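Local coordinates for mandelate racemase/muconate lactonizing enzyme-like protein (Rubrobacter xylanophilus DSM 9941, PDB 3CYJ) that belongs to the enolase superfamily as a mandelate racemase/muconate lactonizing enzyme-like protein and carries a sodium ion in its barrel domain, at residues G209-A212 and R213-G216; A180-E183 and A184-E187; E172-P175 and E176-R179; T200-Q203 and A204-W207. One frame throughout, in Å; residues are numbered along the deposited sequence.

Contact 1: residues G209-A212 and R213-G216; sequences GAFA and REAG
The last turns of helix 201-215 are held by i+4 to i N-H...O=C bonds from R213 N to G209 O, E214 N to A210 O (2.8 Å) and A215 N to F211 O, and the final one, G216 N to A212 O (2.7 Å), is bent to 131° at the hydrogen as the backbone leaves the helix at G216. The positive phi of G216 is a conformation that glycine adopts with little cost. R213 folds back along its own helix. Its CG stands beside the backbone N and the chain bends at chi3 (-66°), which lays one face of the guanidinium over the backbone of the preceding turn, with NH1 3.5 Å from A210 CA and NH2 3.5 Å from G209 O. The absence of a CB at G209 leaves room for NH2. E214 also curls back, its CD 3.3 Å from A210 O. Its OE1 meets F211 CD1 at 3.8 Å, the carboxylate and ring planes standing nearly perpendicular, 84° apart. The flat, nonpolar F211 ring suits the buried side, where it packs on D174 and V178 of helix 174-185 and meets W207 of its own helix. E214 lies against P175 and R179 of that neighbouring helix, and the chain runs on into strand 219-221, completing a beta-alpha-beta unit of the barrel.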
loop_
_atom_site.group_PDB
_atom_site.type_symbol
_atom_site.label_atom_id
_atom_site.label_comp_id
_atom_site.label_asym_id
_atom_site.label_seq_id
_atom_site.Cartn_x
_atom_site.Cartn_y
_atom_site.Cartn_z
ATOM N N GLY A 209 14.347 1.111 -24.376
ATOM C CA GLY A 209 13.890 2.093 -25.359
ATOM C C GLY A 209 14.790 2.161 -26.605
ATOM O O GLY A 209 14.285 2.124 -27.744
ATOM N N ALA A 210 16.105 2.221 -26.375
ATOM C CA ALA A 210 17.106 2.199 -27.421
ATOM C C ALA A 210 16.987 0.972 -28.349
ATOM O O ALA A 210 16.992 1.096 -29.565
ATOM C CB ALA A 210 18.530 2.264 -26.797
ATOM N N PHE A 211 16.950 -0.220 -27.771
ATOM C CA PHE A 211 16.778 -1.426 -28.558
ATOM C C PHE A 211 15.446 -1.449 -29.310
ATOM O O PHE A 211 15.432 -1.865 -30.464
ATOM C CB PHE A 211 16.900 -2.662 -27.694
ATOM C CG PHE A 211 18.299 -2.922 -27.161
ATOM C CD1 PHE A 211 19.408 -2.712 -27.942
ATOM C CD2 PHE A 211 18.473 -3.469 -25.895
ATOM C CE1 PHE A 211 20.694 -3.005 -27.447
ATOM C CE2 PHE A 211 19.729 -3.765 -25.402
ATOM C CZ PHE A 211 20.839 -3.531 -26.182
ATOM N N ALA A 212 14.341 -1.006 -28.689
ATOM C CA ALA A 212 13.096 -0.846 -29.451
ATOM C C ALA A 212 13.268 0.008 -30.738
ATOM O O ALA A 212 12.903 -0.439 -31.839
ATOM C CB ALA A 212 11.952 -0.324 -28.565
ATOM N N ARG A 213 13.916 1.174 -30.617
ATOM C CA ARG A 213 14.130 2.095 -31.740
ATOM C C ARG A 213 15.127 1.547 -32.760
ATOM O O ARG A 213 14.895 1.610 -33.964
ATOM C CB ARG A 213 14.633 3.452 -31.248
ATOM C CG ARG A 213 13.667 4.230 -30.347
ATOM C CD ARG A 213 14.203 5.659 -29.986
ATOM N NE ARG A 213 15.419 5.655 -29.138
ATOM C CZ ARG A 213 15.403 5.637 -27.796
ATOM N NH1 ARG A 213 16.549 5.623 -27.082
ATOM N NH2 ARG A 213 14.229 5.619 -27.171
ATOM N N GLU A 214 16.238 1.022 -32.265
ATOM C CA GLU A 214 17.328 0.541 -33.110
ATOM C C GLU A 214 16.934 -0.680 -33.920
ATOM O O GLU A 214 17.351 -0.808 -35.055
ATOM C CB GLU A 214 18.560 0.199 -32.262
ATOM C CG GLU A 214 19.368 1.389 -31.949
ATOM C CD GLU A 214 20.095 1.317 -30.625
ATOM O OE1 GLU A 214 20.378 0.185 -30.140
ATOM O OE2 GLU A 214 20.370 2.426 -30.073
ATOM N N ALA A 215 16.169 -1.608 -33.336
ATOM C CA ALA A 215 15.902 -2.872 -34.052
ATOM C C ALA A 215 14.545 -3.435 -33.799
ATOM O O ALA A 215 14.300 -4.580 -34.169
ATOM C CB ALA A 215 16.948 -3.957 -33.756
ATOM N N GLY A 216 13.662 -2.683 -33.166
ATOM C CA GLY A 216 12.296 -3.176 -32.988
ATOM C C GLY A 216 12.142 -4.442 -32.130
ATOM O O GLY A 216 11.368 -5.356 -32.474
#

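Contact 2: residues A180-E183 and A184-E187; sequences AARE and AIGE
R182 and G186 meet at the tight end of this contact, where helix 174-185 stops. R182 O accepts from both G186 N (3.0 Å) and I185 N, the two donors arriving from the same face of the carbonyl plane. G186 takes a backbone shape that would jam a CB against the preceding carbonyl. The side chain of R182 returns to the same turn: CG lies anti to the backbone N (chi1 176°), and bends at chi2 and chi3 bring NH1 to G186 O at 3.0 Å. This acceptor sits at the guanidinium edge, somewhat tilted from the plane, in a bond bent to 138°. V189 O holds NH1 as well, and A215 O takes NH2, so an arginine, with several N-H donors, suits a place among backbone carbonyls. I185 crosses it at about a right angle, CD1 3.5 Å from NH1. The solvent side is looser. E187 OE1 is 4.1 Å from R182 NE, but because the oxygen lies well out of the guanidinium plane no N-H points at it. A water bridges OE2 to R182 O by donating to each. Glycine with positive phi is a common helix C-terminal residue; this helix connects strands 162-166 and 190-194 in a beta-alpha-beta unit of the barrel.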
loop_
_atom_site.group_PDB
_atom_site.type_symbol
_atom_site.label_atom_id
_atom_site.label_comp_id
_atom_site.label_asym_id
_atom_site.label_seq_id
_atom_site.Cartn_x
_atom_site.Cartn_y
_atom_site.Cartn_z
ATOM N N ALA A 180 22.610 -5.542 -36.829
ATOM C CA ALA A 180 23.086 -6.694 -37.617
ATOM C C ALA A 180 22.172 -7.901 -37.547
ATOM O O ALA A 180 21.953 -8.607 -38.551
ATOM C CB ALA A 180 24.519 -7.116 -37.181
ATOM N N ALA A 181 21.651 -8.159 -36.356
ATOM C CA ALA A 181 20.692 -9.256 -36.173
ATOM C C ALA A 181 19.388 -8.967 -36.940
ATOM O O ALA A 181 18.793 -9.856 -37.534
ATOM C CB ALA A 181 20.422 -9.505 -34.629
ATOM N N ARG A 182 18.932 -7.729 -36.899
ATOM C CA ARG A 182 17.705 -7.383 -37.602
ATOM C C ARG A 182 17.841 -7.570 -39.134
ATOM O O ARG A 182 16.895 -8.028 -39.820
ATOM C CB ARG A 182 17.255 -5.956 -37.265
ATOM C CG ARG A 182 15.992 -5.498 -38.062
ATOM C CD ARG A 182 14.834 -6.483 -37.870
ATOM N NE ARG A 182 14.152 -6.253 -36.624
ATOM C CZ ARG A 182 13.301 -7.118 -36.083
ATOM N NH1 ARG A 182 13.066 -8.263 -36.709
ATOM N NH2 ARG A 182 12.665 -6.822 -34.946
ATOM N N GLU A 183 19.033 -7.245 -39.640
ATOM C CA GLU A 183 19.314 -7.320 -41.059
ATOM C C GLU A 183 19.264 -8.778 -41.491
ATOM O O GLU A 183 18.645 -9.127 -42.490
ATOM C CB GLU A 183 20.668 -6.670 -41.390
ATOM C CG GLU A 183 20.994 -6.619 -42.909
ATOM C CD GLU A 183 21.567 -7.947 -43.424
ATOM O OE1 GLU A 183 22.295 -8.620 -42.647
ATOM O OE2 GLU A 183 21.264 -8.335 -44.590
ATOM N N ALA A 184 19.912 -9.621 -40.702
ATOM C CA ALA A 184 19.886 -11.051 -40.926
ATOM C C ALA A 184 18.472 -11.720 -40.965
ATOM O O ALA A 184 18.284 -12.713 -41.645
ATOM C CB ALA A 184 20.802 -11.737 -39.927
ATOM N N ILE A 185 17.495 -11.234 -40.216
ATOM C CA ILE A 185 16.253 -12.022 -40.061
ATOM C C ILE A 185 15.059 -11.403 -40.799
ATOM O O ILE A 185 14.078 -12.090 -41.111
ATOM C CB ILE A 185 15.895 -12.255 -38.527
ATOM C CG1 ILE A 185 15.595 -10.902 -37.837
ATOM C CG2 ILE A 185 17.036 -13.046 -37.811
ATOM C CD1 ILE A 185 15.357 -10.924 -36.354
ATOM N N GLY A 186 15.138 -10.105 -41.067
ATOM C CA GLY A 186 14.028 -9.405 -41.705
ATOM C C GLY A 186 13.002 -8.901 -40.711
ATOM O O GLY A 186 13.033 -9.257 -39.523
ATOM N N GLU A 187 12.068 -8.096 -41.206
ATOM C CA GLU A 187 11.054 -7.453 -40.374
ATOM C C GLU A 187 9.923 -8.344 -39.870
ATOM O O GLU A 187 8.998 -7.855 -39.171
ATOM C CB GLU A 187 10.436 -6.268 -41.123
ATOM C CG GLU A 187 11.463 -5.179 -41.514
ATOM C CD GLU A 187 12.126 -4.494 -40.304
ATOM O OE1 GLU A 187 11.530 -4.500 -39.187
ATOM O OE2 GLU A 187 13.249 -3.947 -40.478
HETATM O O HOH W 1 15.441 -5.880 -41.670
#

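Contact 3: residues E172-P175 and E176-R179; sequences EKDP and ERVR
The first turns of helix 174-185, within the beta-alpha-beta unit that links strands 162-166 and 190-194 of the barrel, bring D174 and P175 against R177, V178 and R179. Proline suits the first turn because its nitrogen, which has no hydrogen to give, needs no acceptor there. Farther along, R177 N bonds to K173 O, V178 N to D174 O at 2.8 Å, and R179 N to P175 O at 3.0 Å. Ahead of them a water donates to E172 O and accepts from E176 N, joining the approach to the helix with its first turn. D174 turns inward and its OD2 takes the N-H of G168. In one of its two conformers, R177 places CD 4.0 Å from D174 OD1 and sends its polar end to Y143 O, leaving its aliphatic part beside K173 O, which CG approaches at 3.3 Å. Branched V178 fills the buried side toward F211, with CG2 3.2 Å from P175 O. On the exposed side, R179 keeps CG beside the backbone N (chi1 -78°) and bends at chi3, bringing one guanidinium face over P175 O, while NH1 ends 4.0 Å from P175 CB.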
loop_
_atom_site.group_PDB
_atom_site.type_symbol
_atom_site.label_atom_id
_atom_site.label_comp_id
_atom_site.label_asym_id
_atom_site.label_seq_id
_atom_site.Cartn_x
_atom_site.Cartn_y
_atom_site.Cartn_z
ATOM N N GLU A 172 28.331 -0.506 -25.505
ATOM C CA GLU A 172 28.752 0.278 -26.669
ATOM C C GLU A 172 28.645 -0.469 -27.977
ATOM O O GLU A 172 28.326 0.113 -28.998
ATOM C CB GLU A 172 30.204 0.768 -26.507
ATOM C CG GLU A 172 30.628 1.787 -27.579
ATOM C CD GLU A 172 31.652 1.242 -28.626
ATOM O OE1 GLU A 172 31.608 1.705 -29.820
ATOM O OE2 GLU A 172 32.499 0.368 -28.245
ATOM N N LYS A 173 28.891 -1.771 -27.958
ATOM C CA LYS A 173 28.807 -2.539 -29.200
ATOM C C LYS A 173 27.399 -3.036 -29.563
ATOM O O LYS A 173 27.144 -3.399 -30.688
ATOM C CB LYS A 173 29.787 -3.695 -29.158
ATOM C CG LYS A 173 31.248 -3.236 -29.266
ATOM C CD LYS A 173 32.210 -4.239 -28.575
ATOM C CE LYS A 173 31.561 -5.645 -28.347
ATOM N NZ LYS A 173 32.141 -6.782 -29.126
ATOM N N ASP A 174 26.480 -3.021 -28.609
ATOM C CA ASP A 174 25.184 -3.662 -28.799
ATOM C C ASP A 174 24.282 -3.050 -29.896
ATOM O O ASP A 174 23.613 -3.791 -30.615
ATOM C CB ASP A 174 24.433 -3.743 -27.455
ATOM C CG ASP A 174 24.992 -4.818 -26.532
ATOM O OD1 ASP A 174 25.579 -5.825 -27.038
ATOM O OD2 ASP A 174 24.846 -4.636 -25.299
ATOM N N PRO A 175 24.252 -1.704 -30.029
ATOM C CA PRO A 175 23.445 -1.140 -31.122
ATOM C C PRO A 175 23.779 -1.692 -32.502
ATOM O O PRO A 175 22.871 -2.091 -33.203
ATOM C CB PRO A 175 23.708 0.349 -31.031
ATOM C CG PRO A 175 24.105 0.552 -29.578
ATOM C CD PRO A 175 24.891 -0.645 -29.230
ATOM N N GLU A 176 25.043 -1.811 -32.877
ATOM C CA GLU A 176 25.293 -2.507 -34.142
ATOM C C GLU A 176 25.062 -4.001 -34.128
ATOM O O GLU A 176 24.701 -4.560 -35.162
ATOM C CB GLU A 176 26.607 -2.126 -34.825
ATOM C CG GLU A 176 27.842 -2.464 -34.090
ATOM C CD GLU A 176 29.114 -2.261 -34.975
ATOM O OE1 GLU A 176 30.188 -1.962 -34.391
ATOM O OE2 GLU A 176 29.032 -2.393 -36.239
ATOM N N ARG A 177 25.223 -4.665 -32.978
ATOM C CA ARG A 177 24.945 -6.090 -32.926
ATOM C C ARG A 177 23.454 -6.342 -33.127
ATOM O O ARG A 177 23.082 -7.251 -33.847
ATOM C CB ARG A 177 25.476 -6.723 -31.633
ATOM C CG ARG A 177 26.997 -6.604 -31.486
ATOM C CD ARG A 177 27.545 -7.291 -30.250
ATOM N NE ARG A 177 27.275 -8.731 -30.214
ATOM C CZ ARG A 177 28.020 -9.663 -30.811
ATOM N NH1 ARG A 177 29.096 -9.296 -31.527
ATOM N NH2 ARG A 177 27.682 -10.960 -30.691
ATOM N N VAL A 178 22.590 -5.521 -32.521
ATOM C CA VAL A 178 21.142 -5.698 -32.739
ATOM C C VAL A 178 20.694 -5.285 -34.152
ATOM O O VAL A 178 19.842 -5.931 -34.751
ATOM C CB VAL A 178 20.224 -5.009 -31.663
ATOM C CG1 VAL A 178 20.435 -5.640 -30.284
ATOM C CG2 VAL A 178 20.439 -3.511 -31.595
ATOM N N ARG A 179 21.290 -4.217 -34.683
ATOM C CA ARG A 179 21.064 -3.821 -36.081
ATOM C C ARG A 179 21.464 -4.904 -37.072
ATOM O O ARG A 179 20.716 -5.173 -38.005
ATOM C CB ARG A 179 21.732 -2.481 -36.387
ATOM C CG ARG A 179 20.862 -1.332 -35.822
ATOM C CD ARG A 179 21.322 0.031 -36.280
ATOM N NE ARG A 179 22.737 0.191 -35.976
ATOM C CZ ARG A 179 23.203 1.065 -35.079
ATOM N NH1 ARG A 179 22.317 1.861 -34.420
ATOM N NH2 ARG A 179 24.543 1.145 -34.870
HETATM O O HOH W 2 27.455 -0.207 -31.382
#

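Contact 4: residues T200-Q203 and A204-W207; sequences TRKQ and ALYW
With CG anti to the backbone N (chi1 -158°) and an extended chain beyond it, Q203 sends its amide back to the start of helix 201-215, while W207, its CG on the N side (chi1 -75°), swings its indole back over the preceding turn. The two side chains meet at Q203 CG and W207 CD1, 4.2 Å apart, with amide and ring planes 53° to each other. W207 CD1 comes still nearer to the backbone, 3.2 Å from Q203 O, the carbonyl that also accepts W207 N at 3.0 Å. T200 is the N-cap. Its OG1 accepts from Q203 N at 3.3 Å, and Q203 OE1 accepts from T200 N at 3.1 Å, the reciprocal pair of a capping box. Threonine and glutamine suit these positions because each brings an oxygen to the other's backbone N-H. A204 N then bonds to T200 O at 2.9 Å, and L205 N to R201 O, to start the regular turns; the small methyl of A204 fits the buried side. Y206 CE2 lies over the centre of the W207 ring, 3.6 Å above its plane. Side-chain oxygens thus meet the N-H of Q203 and that of the N-cap T200, while the buried basic side chains form salt bridges, R201 with D228, just ahead of helix 229-238, and K202 NZ with D265 of the second subunit.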
loop_
_atom_site.group_PDB
_atom_site.type_symbol
_atom_site.label_atom_id
_atom_site.label_comp_id
_atom_site.label_asym_id
_atom_site.label_seq_id
_atom_site.Cartn_x
_atom_site.Cartn_y
_atom_site.Cartn_z
ATOM N N THR A 200 22.109 -1.911 -14.458
ATOM C CA THR A 200 21.448 -1.214 -13.356
ATOM C C THR A 200 20.074 -0.833 -13.829
ATOM O O THR A 200 19.765 -0.951 -15.010
ATOM C CB THR A 200 22.170 0.137 -13.011
ATOM O OG1 THR A 200 22.077 1.072 -14.140
ATOM C CG2 THR A 200 23.648 -0.113 -12.644
ATOM N N ARG A 201 19.244 -0.342 -12.922
ATOM C CA ARG A 201 17.847 -0.020 -13.207
ATOM C C ARG A 201 17.684 0.995 -14.350
ATOM O O ARG A 201 16.930 0.751 -15.296
ATOM C CB ARG A 201 17.154 0.517 -11.909
ATOM C CG ARG A 201 17.088 -0.486 -10.758
ATOM C CD ARG A 201 16.522 0.065 -9.434
ATOM N NE ARG A 201 16.370 -1.072 -8.498
ATOM C CZ ARG A 201 16.006 -0.992 -7.212
ATOM N NH1 ARG A 201 15.798 0.175 -6.642
ATOM N NH2 ARG A 201 15.936 -2.086 -6.470
ATOM N N LYS A 202 18.329 2.163 -14.232
ATOM C CA LYS A 202 18.216 3.230 -15.235
ATOM C C LYS A 202 18.931 2.896 -16.511
ATOM O O LYS A 202 18.547 3.397 -17.558
ATOM C CB LYS A 202 18.713 4.581 -14.710
ATOM C CG LYS A 202 17.741 5.250 -13.727
ATOM C CD LYS A 202 16.425 5.731 -14.416
ATOM C CE LYS A 202 15.219 5.745 -13.434
ATOM N NZ LYS A 202 15.321 6.860 -12.381
ATOM N N GLN A 203 19.963 2.054 -16.433
ATOM C CA GLN A 203 20.676 1.540 -17.611
ATOM C C GLN A 203 19.718 0.674 -18.421
ATOM O O GLN A 203 19.591 0.817 -19.649
ATOM C CB GLN A 203 21.903 0.724 -17.141
ATOM C CG GLN A 203 23.050 0.550 -18.145
ATOM C CD GLN A 203 24.241 -0.361 -17.605
ATOM O OE1 GLN A 203 24.184 -0.879 -16.465
ATOM N NE2 GLN A 203 25.285 -0.570 -18.460
ATOM N N ALA A 204 19.030 -0.234 -17.738
ATOM C CA ALA A 204 18.077 -1.119 -18.379
ATOM C C ALA A 204 16.916 -0.301 -19.002
ATOM O O ALA A 204 16.495 -0.555 -20.109
ATOM C CB ALA A 204 17.551 -2.155 -17.366
ATOM N N LEU A 205 16.398 0.687 -18.280
ATOM C CA LEU A 205 15.342 1.532 -18.850
ATOM C C LEU A 205 15.839 2.204 -20.125
ATOM O O LEU A 205 15.133 2.209 -21.112
ATOM C CB LEU A 205 14.811 2.572 -17.864
ATOM C CG LEU A 205 13.612 3.461 -18.323
ATOM C CD1 LEU A 205 12.370 2.670 -18.707
ATOM C CD2 LEU A 205 13.227 4.427 -17.182
ATOM N N TYR A 206 17.063 2.720 -20.137
ATOM C CA TYR A 206 17.609 3.325 -21.374
ATOM C C TYR A 206 17.604 2.311 -22.532
ATOM O O TYR A 206 17.139 2.619 -23.648
ATOM C CB TYR A 206 19.015 3.913 -21.162
ATOM C CG TYR A 206 19.648 4.276 -22.472
ATOM C CD1 TYR A 206 19.376 5.503 -23.070
ATOM C CD2 TYR A 206 20.482 3.366 -23.154
ATOM C CE1 TYR A 206 19.909 5.817 -24.307
ATOM C CE2 TYR A 206 21.009 3.668 -24.366
ATOM C CZ TYR A 206 20.730 4.900 -24.941
ATOM O OH TYR A 206 21.245 5.209 -26.179
ATOM N N TRP A 207 18.104 1.097 -22.264
ATOM C CA TRP A 207 18.289 0.102 -23.319
ATOM C C TRP A 207 17.000 -0.498 -23.825
ATOM O O TRP A 207 16.927 -0.816 -24.984
ATOM C CB TRP A 207 19.279 -1.010 -22.935
ATOM C CG TRP A 207 20.681 -0.506 -22.989
ATOM C CD1 TRP A 207 21.514 -0.257 -21.919
ATOM C CD2 TRP A 207 21.401 -0.100 -24.167
ATOM N NE1 TRP A 207 22.696 0.260 -22.365
ATOM C CE2 TRP A 207 22.656 0.369 -23.745
ATOM C CE3 TRP A 207 21.111 -0.118 -25.535
ATOM C CZ2 TRP A 207 23.650 0.825 -24.663
ATOM C CZ3 TRP A 207 22.078 0.313 -26.431
ATOM C CH2 TRP A 207 23.337 0.792 -25.984
#

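In the fold
All four contacts are local turns on two neighbouring barrel helices: contacts 3 and 2 take the start and end of helix 174-185, contacts 4 and 1 the start and end of helix 201-215. Contact 2 is the surface one; the other three are partly buried. The helices meet by packing between contacts 1 and 3, and through P175 CG against W207 CH2 between contacts 3 and 4, whereas at the far ends contacts 1 and 2 are joined by a polar bond. Both helix ends leave through glycine, but the starts differ: a capping box in one, proline and a water in the other. Contact 4 alone reaches another subunit.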